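Local coordinates for protein sulfoquinovosidase (Escherichia coli, PDB 5AEG) that hydrolyses sulfoquinovosyl diacylglycerides and simpler sulfoquinovosides, releasing the sulfoquinovose that the bacterium degrades as a source of carbon and sulfur, at residues D289-R294 with W304-N309; T296-R301 with F367-G372; L39-G44 with I65-A70; H114-L119 with A216-K221. One frame throughout, in Å; residues are numbered along the deposited sequence.

Contact 1. Residues D289-R294 with W304-N309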
loop_
_atom_site.group_PDB
_atom_site.type_symbol
_atom_site.label_atom_id
_atom_site.label_comp_id
_atom_site.label_asym_id
_atom_site.label_seq_id
_atom_site.Cartn_x
_atom_site.Cartn_y
_atom_site.Cartn_z
ATOM N N ASP A 289 -4.374 20.779 7.573
ATOM C CA ASP A 289 -4.133 21.759 8.675
ATOM C C ASP A 289 -5.372 22.180 9.470
ATOM O O ASP A 289 -5.265 23.167 10.208
ATOM C CB ASP A 289 -3.306 23.015 8.172
ATOM C CG ASP A 289 -4.016 23.827 7.172
ATOM O OD1 ASP A 289 -4.882 23.248 6.477
ATOM O OD2 ASP A 289 -3.782 25.059 7.082
ATOM N N TRP A 290 -6.447 21.370 9.424
ATOM C CA TRP A 290 -7.646 21.536 10.179
ATOM C C TRP A 290 -7.433 21.687 11.697
ATOM O O TRP A 290 -8.247 22.325 12.377
ATOM C CB TRP A 290 -8.623 20.425 9.907
ATOM C CG TRP A 290 -8.260 19.155 10.596
ATOM C CD1 TRP A 290 -7.141 18.409 10.370
ATOM C CD2 TRP A 290 -8.944 18.536 11.685
ATOM N NE1 TRP A 290 -7.115 17.354 11.235
ATOM C CE2 TRP A 290 -8.188 17.422 12.070
ATOM C CE3 TRP A 290 -10.113 18.831 12.389
ATOM C CZ2 TRP A 290 -8.590 16.538 13.123
ATOM C CZ3 TRP A 290 -10.537 17.945 13.423
ATOM C CH2 TRP A 290 -9.744 16.823 13.773
ATOM N N SER A 291 -6.332 21.134 12.156
ATOM C CA SER A 291 -5.874 21.082 13.547
ATOM C C SER A 291 -4.872 22.192 13.873
ATOM O O SER A 291 -4.449 22.359 15.012
ATOM C CB SER A 291 -5.280 19.640 13.762
ATOM O OG SER A 291 -4.072 19.454 13.000
ATOM N N GLY A 292 -4.563 23.065 12.941
ATOM C CA GLY A 292 -3.543 24.094 13.132
ATOM C C GLY A 292 -2.233 23.850 12.440
ATOM O O GLY A 292 -2.027 22.802 11.767
ATOM N N ILE A 293 -1.449 24.919 12.450
ATOM C CA ILE A 293 -0.199 25.063 11.760
ATOM C C ILE A 293 0.856 25.260 12.825
ATOM O O ILE A 293 0.756 26.150 13.753
ATOM C CB ILE A 293 -0.188 26.284 10.854
ATOM C CG1 ILE A 293 -1.237 26.161 9.753
ATOM C CG2 ILE A 293 1.205 26.485 10.276
ATOM C CD1 ILE A 293 -1.384 27.455 8.943
ATOM N N ARG A 294 1.872 24.428 12.701
ATOM C CA ARG A 294 3.097 24.513 13.512
ATOM C C ARG A 294 4.216 25.023 12.626
ATOM O O ARG A 294 4.577 24.409 11.590
ATOM C CB ARG A 294 3.399 23.154 14.131
ATOM C CG ARG A 294 4.748 23.147 14.866
ATOM C CD ARG A 294 4.539 23.204 16.327
ATOM N NE ARG A 294 3.928 21.998 16.854
ATOM C CZ ARG A 294 3.649 21.853 18.126
ATOM N NH1 ARG A 294 3.892 22.853 19.009
ATOM N NH2 ARG A 294 3.088 20.735 18.543
ATOM N N TRP A 304 0.032 18.440 15.428
ATOM C CA TRP A 304 -0.421 17.087 15.720
ATOM C C TRP A 304 -1.291 16.925 16.988
ATOM O O TRP A 304 -0.943 16.215 17.956
ATOM C CB TRP A 304 0.773 16.121 15.730
ATOM C CG TRP A 304 1.436 15.901 14.400
ATOM C CD1 TRP A 304 1.207 16.544 13.252
ATOM C CD2 TRP A 304 2.452 14.952 14.121
ATOM N NE1 TRP A 304 2.062 16.104 12.258
ATOM C CE2 TRP A 304 2.828 15.115 12.787
ATOM C CE3 TRP A 304 3.114 14.015 14.885
ATOM C CZ2 TRP A 304 3.800 14.331 12.192
ATOM C CZ3 TRP A 304 4.117 13.241 14.258
ATOM C CH2 TRP A 304 4.393 13.391 12.949
ATOM N N ASN A 305 -2.403 17.628 17.013
ATOM C CA ASN A 305 -3.406 17.461 18.043
ATOM C C ASN A 305 -4.772 17.451 17.348
ATOM O O ASN A 305 -5.180 18.459 16.816
ATOM C CB ASN A 305 -3.299 18.607 19.069
ATOM C CG ASN A 305 -4.078 18.289 20.348
ATOM O OD1 ASN A 305 -3.677 17.444 21.126
ATOM N ND2 ASN A 305 -5.246 18.847 20.474
ATOM N N TRP A 306 -5.468 16.320 17.456
ATOM C CA TRP A 306 -6.561 15.909 16.559
ATOM C C TRP A 306 -7.924 16.430 17.055
ATOM O O TRP A 306 -8.862 15.711 17.419
ATOM C CB TRP A 306 -6.513 14.390 16.271
ATOM C CG TRP A 306 -5.130 13.914 16.133
ATOM C CD1 TRP A 306 -4.517 12.947 16.877
ATOM C CD2 TRP A 306 -4.187 14.318 15.175
ATOM N NE1 TRP A 306 -3.236 12.774 16.487
ATOM C CE2 TRP A 306 -2.980 13.641 15.480
ATOM C CE3 TRP A 306 -4.189 15.287 14.160
ATOM C CZ2 TRP A 306 -1.862 13.790 14.740
ATOM C CZ3 TRP A 306 -3.053 15.438 13.421
ATOM C CH2 TRP A 306 -1.914 14.711 13.710
ATOM N N LYS A 307 -8.004 17.756 16.936
ATOM C CA LYS A 307 -9.198 18.481 17.254
ATOM C C LYS A 307 -9.237 19.724 16.381
ATOM O O LYS A 307 -8.184 20.337 16.105
ATOM C CB LYS A 307 -9.088 18.833 18.727
ATOM C CG LYS A 307 -10.299 19.416 19.412
ATOM C CD LYS A 307 -10.205 19.100 20.935
ATOM C CE LYS A 307 -8.811 19.270 21.635
ATOM N NZ LYS A 307 -8.347 18.120 22.508
ATOM N N TRP A 308 -10.425 20.124 15.974
ATOM C CA TRP A 308 -10.623 21.296 15.076
ATOM C C TRP A 308 -10.041 22.539 15.719
ATOM O O TRP A 308 -10.288 22.788 16.873
ATOM C CB TRP A 308 -12.133 21.489 14.774
ATOM C CG TRP A 308 -12.498 22.799 14.287
ATOM C CD1 TRP A 308 -11.840 23.564 13.416
ATOM C CD2 TRP A 308 -13.617 23.556 14.715
ATOM N NE1 TRP A 308 -12.483 24.740 13.227
ATOM C CE2 TRP A 308 -13.584 24.773 14.007
ATOM C CE3 TRP A 308 -14.664 23.309 15.611
ATOM C CZ2 TRP A 308 -14.569 25.806 14.170
ATOM C CZ3 TRP A 308 -15.694 24.333 15.763
ATOM C CH2 TRP A 308 -15.608 25.566 15.034
ATOM N N ASN A 309 -9.211 23.247 15.018
ATOM C CA ASN A 309 -8.580 24.421 15.471
ATOM C C ASN A 309 -9.356 25.624 14.881
ATOM O O ASN A 309 -9.222 25.983 13.699
ATOM C CB ASN A 309 -7.114 24.388 14.996
ATOM C CG ASN A 309 -6.271 25.547 15.510
ATOM O OD1 ASN A 309 -6.691 26.715 15.477
ATOM N ND2 ASN A 309 -5.046 25.249 15.915
HETATM O O HOH W 1 2.806 19.162 16.276
#

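Contact 2. Residues T296-R301 with F367-G372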
loop_
_atom_site.group_PDB
_atom_site.type_symbol
_atom_site.label_atom_id
_atom_site.label_comp_id
_atom_site.label_asym_id
_atom_site.label_seq_id
_atom_site.Cartn_x
_atom_site.Cartn_y
_atom_site.Cartn_z
ATOM N N THR A 296 8.081 25.460 11.789
ATOM C CA THR A 296 9.414 24.876 11.985
ATOM C C THR A 296 10.454 25.691 11.160
ATOM O O THR A 296 10.099 26.540 10.342
ATOM C CB THR A 296 9.478 23.431 11.507
ATOM O OG1 THR A 296 9.360 23.420 10.078
ATOM C CG2 THR A 296 8.380 22.556 12.194
ATOM N N SER A 297 11.732 25.426 11.379
ATOM C CA SER A 297 12.816 26.026 10.567
ATOM C C SER A 297 12.720 25.706 9.052
ATOM O O SER A 297 13.383 26.373 8.275
ATOM C CB SER A 297 14.196 25.555 11.075
ATOM O OG SER A 297 14.209 24.151 11.152
ATOM N N PHE A 298 11.886 24.722 8.650
ATOM C CA PHE A 298 11.674 24.324 7.228
ATOM C C PHE A 298 10.295 24.736 6.647
ATOM O O PHE A 298 9.923 24.263 5.577
ATOM C CB PHE A 298 11.882 22.812 7.093
ATOM C CG PHE A 298 12.906 22.267 8.054
ATOM C CD1 PHE A 298 14.269 22.453 7.820
ATOM C CD2 PHE A 298 12.511 21.645 9.249
ATOM C CE1 PHE A 298 15.223 21.972 8.724
ATOM C CE2 PHE A 298 13.456 21.172 10.161
ATOM C CZ PHE A 298 14.815 21.324 9.895
ATOM N N GLY A 299 9.590 25.655 7.326
ATOM C CA GLY A 299 8.216 26.078 7.009
ATOM C C GLY A 299 7.156 25.354 7.860
ATOM O O GLY A 299 7.458 24.711 8.857
ATOM N N LYS A 300 5.921 25.386 7.363
ATOM C CA LYS A 300 4.722 25.061 8.090
ATOM C C LYS A 300 4.425 23.564 8.052
ATOM O O LYS A 300 4.488 22.919 7.006
ATOM C CB LYS A 300 3.567 25.864 7.487
ATOM C CG LYS A 300 3.927 27.363 7.459
ATOM C CD LYS A 300 2.788 28.354 7.372
ATOM C CE LYS A 300 1.928 28.168 6.144
ATOM N NZ LYS A 300 2.595 28.542 4.877
ATOM N N ARG A 301 4.044 23.052 9.200
ATOM C CA ARG A 301 3.740 21.670 9.409
ATOM C C ARG A 301 2.349 21.678 10.039
ATOM O O ARG A 301 1.899 22.698 10.535
ATOM C CB ARG A 301 4.812 21.089 10.358
ATOM C CG ARG A 301 5.610 19.878 9.918
ATOM C CD ARG A 301 6.560 20.141 8.766
ATOM N NE ARG A 301 5.846 20.190 7.480
ATOM C CZ ARG A 301 6.286 20.752 6.337
ATOM N NH1 ARG A 301 7.520 21.318 6.248
ATOM N NH2 ARG A 301 5.468 20.733 5.263
ATOM N N PHE A 367 10.302 14.717 16.039
ATOM C CA PHE A 367 10.107 15.127 14.638
ATOM C C PHE A 367 10.703 16.533 14.465
ATOM O O PHE A 367 10.059 17.473 14.004
ATOM C CB PHE A 367 8.641 15.035 14.230
ATOM C CG PHE A 367 8.076 13.639 14.321
ATOM C CD1 PHE A 367 8.360 12.692 13.341
ATOM C CD2 PHE A 367 7.290 13.259 15.417
ATOM C CE1 PHE A 367 7.853 11.399 13.433
ATOM C CE2 PHE A 367 6.776 11.979 15.519
ATOM C CZ PHE A 367 7.039 11.055 14.500
ATOM N N GLY A 368 11.947 16.651 14.906
ATOM C CA GLY A 368 12.806 17.760 14.580
ATOM C C GLY A 368 12.865 18.518 15.857
ATOM O O GLY A 368 13.379 18.029 16.880
ATOM N N GLU A 369 12.248 19.675 15.812
ATOM C CA GLU A 369 12.273 20.571 16.945
ATOM C C GLU A 369 11.196 20.133 17.990
ATOM O O GLU A 369 11.353 20.399 19.194
ATOM C CB GLU A 369 12.192 22.068 16.472
ATOM C CG GLU A 369 11.389 22.423 15.183
ATOM C CD GLU A 369 12.161 22.370 13.845
ATOM O OE1 GLU A 369 12.832 23.368 13.477
ATOM O OE2 GLU A 369 12.045 21.350 13.111
ATOM N N PHE A 370 10.159 19.402 17.527
ATOM C CA PHE A 370 9.017 18.983 18.370
ATOM C C PHE A 370 8.908 17.480 18.531
ATOM O O PHE A 370 9.478 16.753 17.759
ATOM C CB PHE A 370 7.722 19.563 17.796
ATOM C CG PHE A 370 7.750 21.082 17.737
ATOM C CD1 PHE A 370 7.417 21.864 18.882
ATOM C CD2 PHE A 370 8.230 21.744 16.597
ATOM C CE1 PHE A 370 7.455 23.270 18.831
ATOM C CE2 PHE A 370 8.290 23.152 16.547
ATOM C CZ PHE A 370 7.900 23.911 17.659
ATOM N N TYR A 371 8.147 17.047 19.522
ATOM C CA TYR A 371 8.000 15.631 19.877
ATOM C C TYR A 371 6.604 15.178 19.888
ATOM O O TYR A 371 5.669 15.945 20.188
ATOM C CB TYR A 371 8.523 15.374 21.284
ATOM C CG TYR A 371 9.909 15.880 21.530
ATOM C CD1 TYR A 371 10.130 17.217 21.878
ATOM C CD2 TYR A 371 11.005 15.035 21.433
ATOM C CE1 TYR A 371 11.404 17.685 22.143
ATOM C CE2 TYR A 371 12.285 15.513 21.690
ATOM C CZ TYR A 371 12.473 16.838 22.011
ATOM O OH TYR A 371 13.743 17.276 22.247
ATOM N N GLY A 372 6.445 13.881 19.639
ATOM C CA GLY A 372 5.111 13.278 19.675
ATOM C C GLY A 372 5.139 12.050 20.506
ATOM O O GLY A 372 6.064 11.257 20.333
#

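Contact 3. Residues L39-G44 with I65-A70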
loop_
_atom_site.group_PDB
_atom_site.type_symbol
_atom_site.label_atom_id
_atom_site.label_comp_id
_atom_site.label_asym_id
_atom_site.label_seq_id
_atom_site.Cartn_x
_atom_site.Cartn_y
_atom_site.Cartn_z
ATOM N N LEU A 39 15.680 -26.844 4.894
ATOM C CA LEU A 39 15.557 -26.065 6.155
ATOM C C LEU A 39 16.837 -25.844 6.877
ATOM O O LEU A 39 17.662 -26.760 6.986
ATOM C CB LEU A 39 14.515 -26.657 7.046
ATOM C CG LEU A 39 14.274 -26.128 8.437
ATOM C CD1 LEU A 39 13.623 -24.728 8.429
ATOM C CD2 LEU A 39 13.375 -27.030 9.218
ATOM N N TRP A 40 17.082 -24.555 7.236
ATOM C CA TRP A 40 18.166 -24.154 8.098
ATOM C C TRP A 40 17.567 -23.381 9.277
ATOM O O TRP A 40 16.571 -22.661 9.138
ATOM C CB TRP A 40 19.198 -23.222 7.389
ATOM C CG TRP A 40 20.013 -23.727 6.275
ATOM C CD1 TRP A 40 21.328 -23.882 6.283
ATOM C CD2 TRP A 40 19.567 -24.093 4.957
ATOM N NE1 TRP A 40 21.786 -24.297 5.064
ATOM C CE2 TRP A 40 20.709 -24.487 4.233
ATOM C CE3 TRP A 40 18.317 -24.154 4.341
ATOM C CZ2 TRP A 40 20.661 -24.922 2.905
ATOM C CZ3 TRP A 40 18.234 -24.578 3.025
ATOM C CH2 TRP A 40 19.409 -24.923 2.298
ATOM N N ILE A 41 18.131 -23.565 10.476
ATOM C CA ILE A 41 17.793 -22.767 11.623
ATOM C C ILE A 41 19.074 -22.215 12.281
ATOM O O ILE A 41 20.172 -22.671 12.050
ATOM C CB ILE A 41 16.898 -23.493 12.633
ATOM C CG1 ILE A 41 17.642 -24.629 13.391
ATOM C CG2 ILE A 41 15.743 -24.144 11.899
ATOM C CD1 ILE A 41 16.843 -25.172 14.591
ATOM N N GLY A 42 18.892 -21.261 13.159
ATOM C CA GLY A 42 20.035 -20.688 13.823
ATOM C C GLY A 42 19.632 -19.530 14.687
ATOM O O GLY A 42 18.544 -19.475 15.204
ATOM N N SER A 43 20.515 -18.562 14.798
ATOM C CA SER A 43 20.232 -17.449 15.637
ATOM C C SER A 43 20.991 -16.194 15.209
ATOM O O SER A 43 22.013 -16.227 14.533
ATOM C CB SER A 43 20.564 -17.708 17.122
ATOM O OG SER A 43 21.987 -17.845 17.237
ATOM N N GLY A 44 20.414 -15.069 15.610
ATOM C CA GLY A 44 21.054 -13.783 15.292
ATOM C C GLY A 44 20.614 -12.729 16.253
ATOM O O GLY A 44 19.645 -12.922 17.017
ATOM N N ILE A 65 22.464 -23.264 10.502
ATOM C CA ILE A 65 22.754 -24.722 10.491
ATOM C C ILE A 65 21.709 -25.446 9.683
ATOM O O ILE A 65 20.516 -25.269 9.931
ATOM C CB ILE A 65 22.663 -25.305 11.927
ATOM C CG1 ILE A 65 23.576 -24.535 12.845
ATOM C CG2 ILE A 65 23.091 -26.762 11.902
ATOM C CD1 ILE A 65 23.212 -24.600 14.296
ATOM N N ALA A 66 22.160 -26.260 8.751
ATOM C CA ALA A 66 21.318 -27.005 7.854
ATOM C C ALA A 66 20.818 -28.224 8.587
ATOM O O ALA A 66 21.646 -28.957 9.193
ATOM C CB ALA A 66 22.138 -27.422 6.626
ATOM N N LEU A 67 19.498 -28.387 8.632
ATOM C CA LEU A 67 18.849 -29.533 9.246
ATOM C C LEU A 67 18.687 -30.595 8.167
ATOM O O LEU A 67 17.659 -30.743 7.538
ATOM C CB LEU A 67 17.576 -29.188 9.970
ATOM C CG LEU A 67 17.677 -28.082 10.985
ATOM C CD1 LEU A 67 16.351 -27.998 11.726
ATOM C CD2 LEU A 67 18.793 -28.273 11.987
ATOM N N THR A 68 19.773 -31.350 8.006
ATOM C CA THR A 68 19.889 -32.305 6.926
ATOM C C THR A 68 19.059 -33.595 7.178
ATOM O O THR A 68 18.610 -34.273 6.220
ATOM C CB THR A 68 21.328 -32.698 6.753
ATOM O OG1 THR A 68 21.826 -33.176 8.007
ATOM C CG2 THR A 68 22.190 -31.507 6.270
ATOM N N ASP A 69 18.807 -33.919 8.441
ATOM C CA ASP A 69 18.143 -35.194 8.763
ATOM C C ASP A 69 16.684 -35.001 9.011
ATOM O O ASP A 69 16.258 -34.040 9.679
ATOM C CB ASP A 69 18.739 -35.817 10.049
ATOM C CG ASP A 69 20.238 -35.971 10.003
ATOM O OD1 ASP A 69 20.813 -35.969 8.889
ATOM O OD2 ASP A 69 20.872 -36.023 11.089
ATOM N N ALA A 70 15.858 -35.907 8.479
ATOM C CA ALA A 70 14.431 -35.832 8.700
ATOM C C ALA A 70 13.828 -37.212 9.007
ATOM O O ALA A 70 14.117 -38.157 8.301
ATOM C CB ALA A 70 13.750 -35.282 7.469
#

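Contact 4. Residues H114-L119 with A216-K221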
loop_
_atom_site.group_PDB
_atom_site.type_symbol
_atom_site.label_atom_id
_atom_site.label_comp_id
_atom_site.label_asym_id
_atom_site.label_seq_id
_atom_site.Cartn_x
_atom_site.Cartn_y
_atom_site.Cartn_z
ATOM N N HIS A 114 16.799 -20.287 19.145
ATOM C CA HIS A 114 17.075 -20.409 17.722
ATOM C C HIS A 114 16.034 -19.523 17.042
ATOM O O HIS A 114 14.969 -19.983 16.646
ATOM C CB HIS A 114 17.008 -21.843 17.238
ATOM C CG HIS A 114 18.229 -22.625 17.589
ATOM N ND1 HIS A 114 18.177 -23.927 18.023
ATOM C CD2 HIS A 114 19.534 -22.276 17.610
ATOM C CE1 HIS A 114 19.401 -24.360 18.271
ATOM N NE2 HIS A 114 20.245 -23.390 17.993
ATOM N N ASN A 115 16.359 -18.230 16.964
ATOM C CA ASN A 115 15.431 -17.215 16.401
ATOM C C ASN A 115 15.641 -16.837 14.927
ATOM O O ASN A 115 15.343 -15.694 14.513
ATOM C CB ASN A 115 15.493 -15.984 17.277
ATOM C CG ASN A 115 16.812 -15.247 17.181
ATOM O OD1 ASN A 115 17.856 -15.754 16.708
ATOM N ND2 ASN A 115 16.753 -13.983 17.546
ATOM N N ARG A 116 16.186 -17.760 14.158
ATOM C CA ARG A 116 16.354 -17.657 12.708
ATOM C C ARG A 116 15.846 -18.943 12.020
ATOM O O ARG A 116 16.068 -20.072 12.536
ATOM C CB ARG A 116 17.790 -17.426 12.287
ATOM C CG ARG A 116 18.420 -16.145 12.850
ATOM C CD ARG A 116 17.922 -14.911 12.092
ATOM N NE ARG A 116 18.387 -13.620 12.645
ATOM C CZ ARG A 116 17.797 -12.908 13.621
ATOM N NH1 ARG A 116 16.729 -13.304 14.264
ATOM N NH2 ARG A 116 18.361 -11.777 13.993
ATOM N N ILE A 117 15.101 -18.762 10.932
ATOM C CA ILE A 117 14.660 -19.857 10.125
ATOM C C ILE A 117 14.968 -19.438 8.671
ATOM O O ILE A 117 14.738 -18.268 8.252
ATOM C CB ILE A 117 13.139 -20.164 10.288
ATOM C CG1 ILE A 117 12.755 -20.775 11.620
ATOM C CG2 ILE A 117 12.625 -20.945 9.046
ATOM C CD1 ILE A 117 11.271 -20.525 12.017
ATOM N N TRP A 118 15.458 -20.376 7.875
ATOM C CA TRP A 118 15.497 -20.237 6.406
ATOM C C TRP A 118 14.814 -21.437 5.808
ATOM O O TRP A 118 15.231 -22.583 6.090
ATOM C CB TRP A 118 16.899 -20.170 5.868
ATOM C CG TRP A 118 17.788 -19.082 6.348
ATOM C CD1 TRP A 118 18.180 -17.952 5.602
ATOM C CD2 TRP A 118 18.444 -18.952 7.630
ATOM N NE1 TRP A 118 18.999 -17.168 6.360
ATOM C CE2 TRP A 118 19.206 -17.746 7.591
ATOM C CE3 TRP A 118 18.502 -19.735 8.774
ATOM C CZ2 TRP A 118 20.010 -17.339 8.635
ATOM C CZ3 TRP A 118 19.266 -19.317 9.816
ATOM C CH2 TRP A 118 20.031 -18.121 9.744
ATOM N N LEU A 119 13.751 -21.230 5.010
ATOM C CA LEU A 119 13.025 -22.301 4.398
ATOM C C LEU A 119 13.000 -22.110 2.920
ATOM O O LEU A 119 12.643 -21.017 2.471
ATOM C CB LEU A 119 11.615 -22.309 4.951
ATOM C CG LEU A 119 10.629 -23.306 4.314
ATOM C CD1 LEU A 119 10.915 -24.762 4.747
ATOM C CD2 LEU A 119 9.202 -22.962 4.719
ATOM N N ALA A 216 13.393 -16.192 4.608
ATOM C CA ALA A 216 14.103 -15.994 5.858
ATOM C C ALA A 216 13.227 -15.294 6.882
ATOM O O ALA A 216 12.607 -14.246 6.579
ATOM C CB ALA A 216 15.387 -15.268 5.642
ATOM N N LEU A 217 13.124 -15.891 8.083
ATOM C CA LEU A 217 12.368 -15.310 9.161
ATOM C C LEU A 217 13.255 -15.086 10.398
ATOM O O LEU A 217 14.100 -15.939 10.745
ATOM C CB LEU A 217 11.167 -16.169 9.605
ATOM C CG LEU A 217 10.083 -16.516 8.624
ATOM C CD1 LEU A 217 10.431 -17.751 7.892
ATOM C CD2 LEU A 217 8.785 -16.685 9.370
ATOM N N TRP A 218 13.031 -13.966 11.081
ATOM C CA TRP A 218 13.697 -13.692 12.357
ATOM C C TRP A 218 12.779 -14.099 13.479
ATOM O O TRP A 218 12.300 -13.271 14.272
ATOM C CB TRP A 218 14.095 -12.237 12.468
ATOM C CG TRP A 218 15.198 -11.909 11.549
ATOM C CD1 TRP A 218 15.640 -12.666 10.529
ATOM C CD2 TRP A 218 15.929 -10.663 11.474
ATOM N NE1 TRP A 218 16.686 -12.053 9.901
ATOM C CE2 TRP A 218 16.844 -10.792 10.435
ATOM C CE3 TRP A 218 15.934 -9.490 12.238
ATOM C CZ2 TRP A 218 17.767 -9.783 10.118
ATOM C CZ3 TRP A 218 16.839 -8.466 11.907
ATOM C CH2 TRP A 218 17.744 -8.630 10.876
ATOM N N GLU A 219 12.470 -15.379 13.542
ATOM C CA GLU A 219 11.659 -15.917 14.617
ATOM C C GLU A 219 11.984 -17.426 14.720
ATOM O O GLU A 219 12.638 -17.988 13.851
ATOM C CB GLU A 219 10.170 -15.712 14.392
ATOM C CG GLU A 219 9.360 -15.579 15.665
ATOM C CD GLU A 219 8.004 -14.946 15.506
ATOM O OE1 GLU A 219 7.660 -14.308 14.453
ATOM O OE2 GLU A 219 7.234 -15.089 16.479
ATOM N N ASP A 220 11.611 -17.999 15.858
ATOM C CA ASP A 220 11.747 -19.417 16.128
ATOM C C ASP A 220 10.617 -20.260 15.699
ATOM O O ASP A 220 10.676 -21.508 15.847
ATOM C CB ASP A 220 11.909 -19.569 17.666
ATOM C CG ASP A 220 10.635 -19.155 18.406
ATOM O OD1 ASP A 220 10.279 -17.965 18.365
ATOM O OD2 ASP A 220 9.902 -20.016 18.908
ATOM N N LYS A 221 9.564 -19.662 15.119
ATOM C CA LYS A 221 8.453 -20.419 14.611
ATOM C C LYS A 221 7.943 -19.743 13.360
ATOM O O LYS A 221 8.192 -18.546 13.140
ATOM C CB LYS A 221 7.353 -20.475 15.657
ATOM C CG LYS A 221 6.567 -19.178 15.915
ATOM C CD LYS A 221 5.833 -19.149 17.270
ATOM C CE LYS A 221 4.388 -18.648 17.217
ATOM N NZ LYS A 221 4.149 -17.245 16.757
#

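Contact 1. Residues D289-R294 with W304-N309
Trp290 lays the six-membered part of its indole along the backbone of residues 306-308: CZ3 comes 3.4 Å from Trp308 N, and CH2 rests near the carbonyl carbon of Trp306. One face of the ring carries Lys307 O, offset toward the rim. The side chain gets there because chi1 is 76°, which sets CG between its own backbone N and carbonyl carbon and swings the indole round to the passing chain, while NE1 bonds to Tyr333 O. Past the ring, the two backbones are joined directly: Asn309 N donates to Trp290 O over 3.0 Å in a nearly straight bond, in the carbonyl plane. Asn309 extends its CG anti to the backbone N (chi1 -175°), and its amide then reaches the next carbonyl. There ND2 gives a bent bond to Ser291 O, 3.1 Å long, with the donor 52° out of the carbonyl plane; OD1 of the same amide accepts from Asn312 N. Ser291 CB touches Asn305 O at 3.3 Å, and its OG bonds to Met303 O. The type I beta turn 289-292 thus packs on the loop 304-309, which runs on to helix 316-325, in the TIM-barrel domain of this GH31 enzyme; the loop carries Trp304 of the sulfoquinovosyl-lipid binding site, and Ser291 touches Val302 of the same site.

Contact 2. Residues T296-R301 with F367-G372
Glu369 reaches across to the turn at Thr296-Gly299, and its side chain repays following outward. CB points toward the turn; the chain then bends at chi2 (-89°), which brings the carboxylate against the turn. CD lies 3.7 Å from Thr296 CB, the two side chains crossing at about a right angle. At the tip the oxygens divide the work. OE1 takes two donors from Ser297: OG at 2.8 Å, on the syn lone pair, and the backbone N at 3.1 Å, coming from above the carboxylate plane. OE2 approaches Phe298 CE2 at 3.3 Å, with ring and carboxylate planes 82° apart. The turn is type I and links the strands 293-296 and 299-302 of a beta hairpin in the TIM-barrel domain, which also carries the substrate-binding Arg301. Inside it Thr296 OG1 accepts from Phe298 N, an ST turn, and donates to Gly299 O over 2.6 Å. Ser297 OG sits over the centre of the Phe298 ring. Farther along, Thr296 CG2 meets the Phe370 ring at its edge, 4.4 Å from CE2, while Arg294 makes a cation-pi contact with that ring.

Contact 3. Residues L39-G44 with I65-A70
Leu67 CD1 touches two side chains of the neighbouring strand, 3.9 Å from Ile41 CG2 and 4.0 Å from Leu39 CD2. Leu39 runs beside it, pointing the same way, whereas Ile41 crosses it at about a right angle. With chi1 at -53° Leu67 has CG anti to its carbonyl carbon, and the branched end is carried in against Ile41. This is the tight, buried part of the contact; Phe83, Ile89 and Ala91 of the strands 79-85 and 89-97 also touch Leu67. The side of Trp40 and Ala66 is just as close in contact but partly exposed. There the methyl of Ala66 lies over the five-membered ring of Trp40, a CH-pi contact 3.8 Å from CB to the ring centroid, and Lys64 adds a cation-pi contact to the same indole. Between the faces the backbones are bonded three times: Ile65 N to Ile41 O at 2.8 Å, Ile41 N to Ile65 O at 3.0 Å, and Leu67 N to Leu39 O at 3.0 Å. The loose part is Thr68-Ala70, which parts from strand 39-44; Asp69 there makes a salt bridge to Lys34. Trp40 with Ala66 is a non-hydrogen-bonded pair and Ile41 with Ile65 a hydrogen-bonded one, the alternation of antiparallel strands; 39-49 and 56-74 follow each other in the chain and form a beta hairpin in the N-terminal beta-sheet region.

Contact 4. Residues H114-L119 with A216-K221
Arg116 starts with CG anti to its carbonyl carbon (chi1 -60°) and folds back at chi2 (-77°), while Trp218 likewise has CG anti to its carbonyl carbon; these turns bring the guanidinium flat onto one face of the indole. The centres are 3.6 Å apart and the planes only 9° from parallel, giving a stack that is also a cation-pi contact to the five-membered ring. NH1 comes 3.4 Å from Trp218 CB, and NH2 extends over the six-membered side. NH1 donates to Asn115 O over 2.8 Å and NH2 makes a salt bridge to Asp59, and these two bonds hold the guanidinium's rotation against the ring. On the buried side Ile117 lies alongside Leu217, with CG2 4.0 Å from Leu217 CD1. Its CD1 goes farther, to 3.4 Å from Glu219 O, against the backbone of 219-221 where the chain leaves the strand. Trp118 CD1 meets Ala216 CB on the opposite face, at 3.9 Å. Two bonds tie the backbones, Ile117 N to Leu217 O at 3.0 Å and Leu217 N to Ile117 O at 2.9 Å. Trp118 with Ala216 forms the neighbouring non-hydrogen-bonded pair. Asn115 and Arg116 both face Gly42 on the other neighbouring strand, a classic beta bulge at the start of strand 116-122, which runs antiparallel between 39-49 and 212-217 in the N-terminal beta-sheet region of this GH31 enzyme.

In the fold
The four contacts fall into two pairs. Contacts 3 and 4 have centres about 9 Å apart and share neighbouring strands, 39-49 and 116-122: Trp40 O lies 2.8 Å from Trp118 N, and Gly44 N 2.9 Å from Asn115 OD1, both probable hydrogen bonds. Contacts 1 and 2 belong to the TIM-barrel domain, centres about 14 Å apart, joined through the hairpin 293-302, where Arg294 N meets Arg301 O at 2.8 Å, a probable hydrogen bond. Trp304 and Phe367 also pack edge-to-face between them. This second pair brings Arg301 and Trp304 to the sulfoquinovosyl-lipid site. The sheet pair lies away from it; between contacts 2 and 4 the nearest atoms are about 22 Å apart.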